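Long-range contact in phosphodiesterase (Candida albicans, PDB 6CPU), which belongs to the cyclic nucleotide phosphodiesterase family of the HD superfamily and carries zinc and magnesium in a largely helical domain: residues A[464-476]-A[554-566]. Residues are numbered along the deposited sequence; the frame is centred on the assembly and turned at random.
Sequences SNVTRPLRVSAQW and TCDIIMENKLFWL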
ATOM      1  N   SER A 464       8.207 -12.177  -0.208  1.00 31.23           N
ATOM      2  CA  SER A 464       9.498 -12.230   0.487  1.00 30.92           C
ATOM      3  C   SER A 464       9.402 -12.546   1.976  1.00 30.83           C
ATOM      4  O   SER A 464      10.439 -12.684   2.635  1.00 33.21           O
ATOM      5  CB  SER A 464      10.254 -10.914   0.277  1.00 31.64           C
ATOM      6  OG  SER A 464       9.586  -9.842   0.923  1.00 32.90           O
ATOM      7  N   ASN A 465       8.191 -12.681   2.519  1.00 30.03           N
ATOM      8  CA  ASN A 465       8.027 -12.953   3.937  1.00 31.10           C
ATOM      9  C   ASN A 465       8.809 -14.192   4.387  1.00 33.49           C
ATOM     10  O   ASN A 465       9.412 -14.177   5.458  1.00 34.44           O
ATOM     11  CB  ASN A 465       6.563 -13.156   4.299  1.00 32.83           C
ATOM     12  CG  ASN A 465       5.758 -11.872   4.257  1.00 31.85           C
ATOM     13  OD1 ASN A 465       6.281 -10.773   4.017  1.00 31.99           O
ATOM     14  ND2 ASN A 465       4.474 -12.003   4.512  1.00 32.22           N
ATOM     15  N   VAL A 466       8.776 -15.253   3.577  1.00 32.64           N
ATOM     16  CA  VAL A 466       9.520 -16.487   3.899  1.00 34.62           C
ATOM     17  C   VAL A 466      11.044 -16.353   3.765  1.00 35.25           C
ATOM     18  O   VAL A 466      11.767 -17.230   4.252  1.00 36.14           O
ATOM     19  CB  VAL A 466       9.039 -17.715   3.081  1.00 33.41           C
ATOM     20  CG1 VAL A 466       7.587 -18.029   3.414  1.00 34.03           C
ATOM     21  CG2 VAL A 466       9.239 -17.516   1.588  1.00 34.36           C
ATOM     22  N   THR A 467      11.513 -15.298   3.090  1.00 33.34           N
ATOM     23  CA  THR A 467      12.943 -14.998   2.928  1.00 33.52           C
ATOM     24  C   THR A 467      13.515 -14.020   3.974  1.00 33.60           C
ATOM     25  O   THR A 467      14.719 -13.768   3.987  1.00 34.62           O
ATOM     26  CB  THR A 467      13.269 -14.433   1.528  1.00 34.09           C
ATOM     27  OG1 THR A 467      12.793 -13.085   1.407  1.00 36.23           O
ATOM     28  CG2 THR A 467      12.662 -15.291   0.422  1.00 35.12           C
ATOM     29  N   ARG A 468      12.663 -13.456   4.827  1.00 32.32           N
ATOM     30  CA  ARG A 468      13.142 -12.648   5.949  1.00 33.07           C
ATOM     31  C   ARG A 468      13.613 -13.580   7.055  1.00 34.72           C
ATOM     32  O   ARG A 468      13.130 -14.714   7.148  1.00 33.34           O
ATOM     33  CB  ARG A 468      12.031 -11.777   6.540  1.00 32.70           C
ATOM     34  CG  ARG A 468      11.346 -10.832   5.557  1.00 30.66           C
ATOM     35  CD  ARG A 468      12.257  -9.733   5.064  1.00 29.43           C
ATOM     36  NE  ARG A 468      11.493  -8.700   4.352  1.00 29.05           N
ATOM     37  CZ  ARG A 468      12.025  -7.591   3.838  1.00 29.18           C
ATOM     38  NH1 ARG A 468      13.332  -7.351   3.944  1.00 27.23           N
ATOM     39  NH2 ARG A 468      11.251  -6.707   3.205  1.00 28.04           N
ATOM     40  N   PRO A 469      14.507 -13.094   7.932  1.00 35.05           N
ATOM     41  CA  PRO A 469      14.873 -13.886   9.107  1.00 36.52           C
ATOM     42  C   PRO A 469      13.675 -14.365   9.925  1.00 37.89           C
ATOM     43  O   PRO A 469      12.630 -13.707   9.979  1.00 36.48           O
ATOM     44  CB  PRO A 469      15.759 -12.931   9.907  1.00 35.99           C
ATOM     45  CG  PRO A 469      16.429 -12.124   8.849  1.00 36.93           C
ATOM     46  CD  PRO A 469      15.351 -11.894   7.809  1.00 35.87           C
ATOM     47  N   LEU A 470      13.858 -15.513  10.564  1.00 37.65           N
ATOM     48  CA  LEU A 470      12.780 -16.293  11.160  1.00 37.58           C
ATOM     49  C   LEU A 470      11.770 -15.527  12.011  1.00 37.39           C
ATOM     50  O   LEU A 470      10.566 -15.721  11.843  1.00 37.65           O
ATOM     51  CB  LEU A 470      13.382 -17.437  11.992  1.00 39.53           C
ATOM     52  CG  LEU A 470      12.435 -18.479  12.588  1.00 41.13           C
ATOM     53  CD1 LEU A 470      11.544 -19.113  11.529  1.00 41.91           C
ATOM     54  CD2 LEU A 470      13.249 -19.550  13.305  1.00 41.85           C
ATOM     55  N   ARG A 471      12.240 -14.673  12.920  1.00 35.91           N
ATOM     56  CA  ARG A 471      11.336 -13.982  13.837  1.00 35.86           C
ATOM     57  C   ARG A 471      10.376 -13.047  13.087  1.00 34.54           C
ATOM     58  O   ARG A 471       9.174 -13.013  13.372  1.00 35.03           O
ATOM     59  CB  ARG A 471      12.129 -13.174  14.861  1.00 38.21           C
ATOM     60  CG  ARG A 471      11.316 -12.701  16.056  1.00 38.79           C
ATOM     61  CD  ARG A 471      12.205 -11.908  17.007  1.00 40.77           C
ATOM     62  NE  ARG A 471      12.808 -10.783  16.298  1.00 42.72           N
ATOM     63  CZ  ARG A 471      12.179  -9.645  16.009  1.00 43.87           C
ATOM     64  NH1 ARG A 471      10.922  -9.440  16.391  1.00 45.66           N
ATOM     65  NH2 ARG A 471      12.819  -8.700  15.338  1.00 44.74           N
ATOM     66  N   VAL A 472      10.925 -12.287  12.146  1.00 35.37           N
ATOM     67  CA  VAL A 472      10.132 -11.350  11.343  1.00 34.92           C
ATOM     68  C   VAL A 472       9.202 -12.132  10.417  1.00 34.71           C
ATOM     69  O   VAL A 472       8.052 -11.743  10.211  1.00 31.76           O
ATOM     70  CB  VAL A 472      11.037 -10.419  10.507  1.00 35.81           C
ATOM     71  CG1 VAL A 472      10.211  -9.572   9.539  1.00 35.96           C
ATOM     72  CG2 VAL A 472      11.867  -9.526  11.421  1.00 36.74           C
ATOM     73  N   SER A 473       9.714 -13.231   9.860  1.00 34.46           N
ATOM     74  CA  SER A 473       8.939 -14.074   8.955  1.00 33.44           C
ATOM     75  C   SER A 473       7.717 -14.615   9.660  1.00 33.23           C
ATOM     76  O   SER A 473       6.637 -14.668   9.077  1.00 31.99           O
ATOM     77  CB  SER A 473       9.808 -15.212   8.405  1.00 36.29           C
ATOM     78  OG  SER A 473       9.142 -15.947   7.386  1.00 36.77           O
ATOM     79  N   ALA A 474       7.878 -14.992  10.927  1.00 32.44           N
ATOM     80  CA  ALA A 474       6.772 -15.505  11.726  1.00 32.82           C
ATOM     81  C   ALA A 474       5.728 -14.438  12.042  1.00 32.07           C
ATOM     82  O   ALA A 474       4.540 -14.736  12.081  1.00 32.30           O
ATOM     83  CB  ALA A 474       7.286 -16.108  13.027  1.00 34.00           C
ATOM     84  N   GLN A 475       6.173 -13.212  12.299  1.00 29.58           N
ATOM     85  CA  GLN A 475       5.243 -12.103  12.578  1.00 28.43           C
ATOM     86  C   GLN A 475       4.319 -11.881  11.379  1.00 25.84           C
ATOM     87  O   GLN A 475       3.123 -11.704  11.544  1.00 27.30           O
ATOM     88  CB  GLN A 475       6.010 -10.814  12.879  1.00 28.42           C
ATOM     89  CG  GLN A 475       6.710 -10.802  14.229  1.00 29.51           C
ATOM     90  CD  GLN A 475       7.472  -9.518  14.477  1.00 29.75           C
ATOM     91  OE1 GLN A 475       8.115  -8.978  13.574  1.00 31.91           O
ATOM     92  NE2 GLN A 475       7.423  -9.035  15.704  1.00 31.40           N
ATOM     93  N   TRP A 476       4.894 -11.901  10.184  1.00 25.31           N
ATOM     94  CA  TRP A 476       4.123 -11.782   8.938  1.00 26.51           C
ATOM     95  C   TRP A 476       3.136 -12.938   8.771  1.00 27.88           C
ATOM     96  O   TRP A 476       1.999 -12.732   8.377  1.00 28.20           O
ATOM     97  CB  TRP A 476       5.054 -11.730   7.728  1.00 26.10           C
ATOM     98  CG  TRP A 476       5.688 -10.394   7.510  1.00 28.07           C
ATOM     99  CD1 TRP A 476       7.016 -10.074   7.615  1.00 29.01           C
ATOM    100  CD2 TRP A 476       5.017  -9.191   7.140  1.00 28.74           C
ATOM    101  NE1 TRP A 476       7.208  -8.742   7.331  1.00 29.96           N
ATOM    102  CE2 TRP A 476       5.997  -8.177   7.039  1.00 29.40           C
ATOM    103  CE3 TRP A 476       3.680  -8.870   6.889  1.00 29.21           C
ATOM    104  CZ2 TRP A 476       5.677  -6.863   6.697  1.00 30.00           C
ATOM    105  CZ3 TRP A 476       3.367  -7.557   6.544  1.00 29.70           C
ATOM    106  CH2 TRP A 476       4.360  -6.574   6.463  1.00 28.80           C
ATOM    107  N   THR A 554      18.630 -15.144  -0.261  1.00 38.63           N
ATOM    108  CA  THR A 554      17.203 -15.420  -0.065  1.00 38.91           C
ATOM    109  C   THR A 554      16.946 -16.922   0.024  1.00 38.78           C
ATOM    110  O   THR A 554      16.242 -17.385   0.919  1.00 36.26           O
ATOM    111  CB  THR A 554      16.323 -14.810  -1.172  1.00 37.49           C
ATOM    112  OG1 THR A 554      16.771 -15.243  -2.462  1.00 39.93           O
ATOM    113  CG2 THR A 554      16.366 -13.289  -1.108  1.00 38.41           C
ATOM    114  N   CYS A 555      17.531 -17.679  -0.900  1.00 42.29           N
ATOM    115  CA  CYS A 555      17.446 -19.143  -0.847  1.00 45.71           C
ATOM    116  C   CYS A 555      18.037 -19.701   0.458  1.00 45.28           C
ATOM    117  O   CYS A 555      17.493 -20.646   1.039  1.00 46.56           O
ATOM    118  CB  CYS A 555      18.152 -19.762  -2.051  1.00 46.62           C
ATOM    119  SG  CYS A 555      17.663 -19.047  -3.637  1.00 54.73           S
ATOM    120  N   ASP A 556      19.136 -19.104   0.922  1.00 46.82           N
ATOM    121  CA  ASP A 556      19.779 -19.530   2.172  1.00 45.94           C
ATOM    122  C   ASP A 556      18.851 -19.387   3.368  1.00 46.12           C
ATOM    123  O   ASP A 556      18.776 -20.292   4.206  1.00 44.95           O
ATOM    124  CB  ASP A 556      21.070 -18.743   2.433  1.00 49.04           C
ATOM    125  CG  ASP A 556      22.108 -18.919   1.331  1.00 49.51           C
ATOM    126  OD1 ASP A 556      22.034 -19.919   0.585  1.00 49.30           O
ATOM    127  OD2 ASP A 556      22.998 -18.050   1.206  1.00 51.89           O
ATOM    128  N   ILE A 557      18.131 -18.263   3.445  1.00 44.33           N
ATOM    129  CA  ILE A 557      17.218 -18.017   4.567  1.00 42.88           C
ATOM    130  C   ILE A 557      15.946 -18.862   4.463  1.00 40.79           C
ATOM    131  O   ILE A 557      15.437 -19.329   5.480  1.00 38.47           O
ATOM    132  CB  ILE A 557      16.858 -16.517   4.722  1.00 42.83           C
ATOM    133  CG1 ILE A 557      18.116 -15.692   5.018  1.00 43.58           C
ATOM    134  CG2 ILE A 557      15.844 -16.323   5.840  1.00 42.20           C
ATOM    135  CD1 ILE A 557      17.929 -14.193   4.882  1.00 44.19           C
ATOM    136  N   ILE A 558      15.430 -19.059   3.249  1.00 44.44           N
ATOM    137  CA  ILE A 558      14.282 -19.956   3.055  1.00 45.25           C
ATOM    138  C   ILE A 558      14.578 -21.343   3.629  1.00 45.47           C
ATOM    139  O   ILE A 558      13.763 -21.906   4.363  1.00 43.84           O
ATOM    140  CB  ILE A 558      13.891 -20.102   1.570  1.00 47.07           C
ATOM    141  CG1 ILE A 558      13.299 -18.795   1.039  1.00 48.19           C
ATOM    142  CG2 ILE A 558      12.863 -21.219   1.397  1.00 47.37           C
ATOM    143  CD1 ILE A 558      13.351 -18.678  -0.470  1.00 49.64           C
ATOM    144  N   MET A 559      15.748 -21.882   3.301  1.00 48.83           N
ATOM    145  CA  MET A 559      16.141 -23.206   3.799  1.00 52.27           C
ATOM    146  C   MET A 559      16.236 -23.217   5.328  1.00 50.73           C
ATOM    147  O   MET A 559      15.638 -24.075   5.977  1.00 46.80           O
ATOM    148  CB  MET A 559      17.462 -23.660   3.172  1.00 56.21           C
ATOM    149  CG  MET A 559      17.771 -25.138   3.393  1.00 60.11           C
ATOM    150  SD  MET A 559      16.646 -26.242   2.513  1.00 64.84           S
ATOM    151  CE  MET A 559      17.404 -26.249   0.886  1.00 65.01           C
ATOM    152  N   GLU A 560      16.957 -22.249   5.897  1.00 51.39           N
ATOM    153  CA  GLU A 560      17.065 -22.125   7.357  1.00 51.44           C
ATOM    154  C   GLU A 560      15.689 -22.080   8.026  1.00 50.73           C
ATOM    155  O   GLU A 560      15.436 -22.796   9.004  1.00 49.63           O
ATOM    156  CB  GLU A 560      17.868 -20.876   7.742  1.00 54.76           C
ATOM    157  CG  GLU A 560      19.355 -20.971   7.438  1.00 57.84           C
ATOM    158  CD  GLU A 560      20.135 -19.761   7.917  1.00 61.72           C
ATOM    159  OE1 GLU A 560      20.026 -19.421   9.117  1.00 63.43           O
ATOM    160  OE2 GLU A 560      20.865 -19.157   7.096  1.00 65.53           O
ATOM    161  N   ASN A 561      14.798 -21.241   7.498  1.00 47.11           N
ATOM    162  CA  ASN A 561      13.428 -21.175   7.999  1.00 45.16           C
ATOM    163  C   ASN A 561      12.683 -22.497   7.803  1.00 43.63           C
ATOM    164  O   ASN A 561      11.963 -22.939   8.693  1.00 44.21           O
ATOM    165  CB  ASN A 561      12.652 -20.033   7.321  1.00 45.53           C
ATOM    166  CG  ASN A 561      13.121 -18.655   7.763  1.00 45.49           C
ATOM    167  OD1 ASN A 561      13.665 -18.489   8.858  1.00 41.54           O
ATOM    168  ND2 ASN A 561      12.888 -17.650   6.916  1.00 44.97           N
ATOM    169  N   LYS A 562      12.854 -23.115   6.638  1.00 47.37           N
ATOM    170  CA  LYS A 562      12.190 -24.390   6.328  1.00 50.75           C
ATOM    171  C   LYS A 562      12.586 -25.482   7.324  1.00 51.19           C
ATOM    172  O   LYS A 562      11.727 -26.195   7.846  1.00 51.39           O
ATOM    173  CB  LYS A 562      12.525 -24.837   4.903  1.00 52.68           C
ATOM    174  CG  LYS A 562      11.715 -26.026   4.407  1.00 55.04           C
ATOM    175  CD  LYS A 562      12.066 -26.351   2.965  1.00 56.48           C
ATOM    176  CE  LYS A 562      11.373 -27.620   2.499  1.00 58.39           C
ATOM    177  NZ  LYS A 562      11.709 -27.940   1.085  1.00 59.39           N
ATOM    178  N   LEU A 563      13.884 -25.593   7.588  1.00 52.47           N
ATOM    179  CA  LEU A 563      14.397 -26.568   8.553  1.00 53.84           C
ATOM    180  C   LEU A 563      13.757 -26.384   9.924  1.00 53.22           C
ATOM    181  O   LEU A 563      13.364 -27.360  10.561  1.00 54.73           O
ATOM    182  CB  LEU A 563      15.921 -26.472   8.667  1.00 55.36           C
ATOM    183  CG  LEU A 563      16.720 -26.899   7.430  1.00 56.89           C
ATOM    184  CD1 LEU A 563      18.208 -26.680   7.664  1.00 56.47           C
ATOM    185  CD2 LEU A 563      16.428 -28.351   7.063  1.00 57.29           C
ATOM    186  N   PHE A 564      13.636 -25.134  10.364  1.00 52.17           N
ATOM    187  CA  PHE A 564      13.021 -24.830  11.652  1.00 50.57           C
ATOM    188  C   PHE A 564      11.552 -25.229  11.673  1.00 51.21           C
ATOM    189  O   PHE A 564      11.066 -25.781  12.659  1.00 52.79           O
ATOM    190  CB  PHE A 564      13.154 -23.335  11.978  1.00 50.16           C
ATOM    191  CG  PHE A 564      12.496 -22.934  13.270  1.00 49.98           C
ATOM    192  CD1 PHE A 564      13.224 -22.882  14.449  1.00 49.47           C
ATOM    193  CD2 PHE A 564      11.144 -22.617  13.308  1.00 48.71           C
ATOM    194  CE1 PHE A 564      12.618 -22.520  15.640  1.00 48.45           C
ATOM    195  CE2 PHE A 564      10.534 -22.259  14.494  1.00 48.29           C
ATOM    196  CZ  PHE A 564      11.272 -22.207  15.662  1.00 49.52           C
ATOM    197  N   TRP A 565      10.835 -24.917  10.595  1.00 53.04           N
ATOM    198  CA  TRP A 565       9.412 -25.236  10.517  1.00 51.55           C
ATOM    199  C   TRP A 565       9.206 -26.744  10.435  1.00 50.92           C
ATOM    200  O   TRP A 565       8.286 -27.277  11.057  1.00 48.17           O
ATOM    201  CB  TRP A 565       8.744 -24.537   9.324  1.00 50.71           C
ATOM    202  CG  TRP A 565       8.663 -23.025   9.458  1.00 47.83           C
ATOM    203  CD1 TRP A 565       9.109 -22.098   8.559  1.00 46.37           C
ATOM    204  CD2 TRP A 565       8.101 -22.284  10.551  1.00 44.89           C
ATOM    205  NE1 TRP A 565       8.862 -20.828   9.024  1.00 43.94           N
ATOM    206  CE2 TRP A 565       8.244 -20.915  10.244  1.00 44.63           C
ATOM    207  CE3 TRP A 565       7.490 -22.645  11.757  1.00 45.33           C
ATOM    208  CZ2 TRP A 565       7.801 -19.906  11.103  1.00 44.71           C
ATOM    209  CZ3 TRP A 565       7.048 -21.645  12.608  1.00 45.51           C
ATOM    210  CH2 TRP A 565       7.204 -20.289  12.274  1.00 45.25           C
ATOM    211  N   LEU A 566      10.059 -27.418   9.664  1.00 53.16           N
ATOM    212  CA  LEU A 566      10.095 -28.890   9.636  1.00 57.03           C
ATOM    213  C   LEU A 566      10.345 -29.478  11.029  1.00 61.12           C
ATOM    214  O   LEU A 566       9.672 -30.426  11.437  1.00 62.84           O
ATOM    215  CB  LEU A 566      11.174 -29.388   8.671  1.00 54.77           C
ATOM    216  CG  LEU A 566      10.856 -29.267   7.181  1.00 53.98           C
ATOM    217  CD1 LEU A 566      12.119 -29.434   6.347  1.00 53.59           C
ATOM    218  CD2 LEU A 566       9.791 -30.272   6.769  1.00 54.08           C
TER
HETATM  219  O   HOH W   1       9.090 -18.639   7.086  1.00 37.72           O
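Asn561 ND2 spends both its hydrogens on backbone carbonyls of the turn ahead of helix 470-495, giving one to Val466 O (2.9 Å) and one to Arg468 O (3.0 Å). This joins the final helix of the all-helical phosphodiesterase domain, 552-569, to the chain that follows zinc ligand Asp462. Both acceptors lie almost in the amide plane, which fixes the rotation of the amide; the donor stands 47° above the carbonyl plane of Val466 but is tilted only 20° from that of Arg468. OD1, on the other branch, packs against Leu470 CA and CB at the first turn of helix 470-495, whose N-cap is Pro469. One helical turn before Asn561, Ile557 CG2 rests on the carbonyl oxygens of Thr467 and Arg468, and Thr467 CG2 lies 3.6 Å from Ile558 CD1, the two side chains running alongside each other. The Arg468 guanidinium is held outside this contact, by a salt bridge to Asp281 of helix 276-292 and a hydrogen bond to Trp218 O. Farther along, Leu470 forks between two rings. With CG trans to the backbone N (chi1 -173°), CD2 sits over the face of Phe564, 3.5 Å from the ring centroid in a CH-pi contact, while CD1 approaches Trp565 CZ2 at 3.8 Å. Leu515 of helix 515-521 also touches Leu470 and Phe564. Ala474 CB meets the edge of the indole near CH2. Ser473 OG donates to Asn465 O (2.6 Å) and accepts from a water, which in turn takes the indole hydrogen of Trp565 NE1 at 2.9 Å.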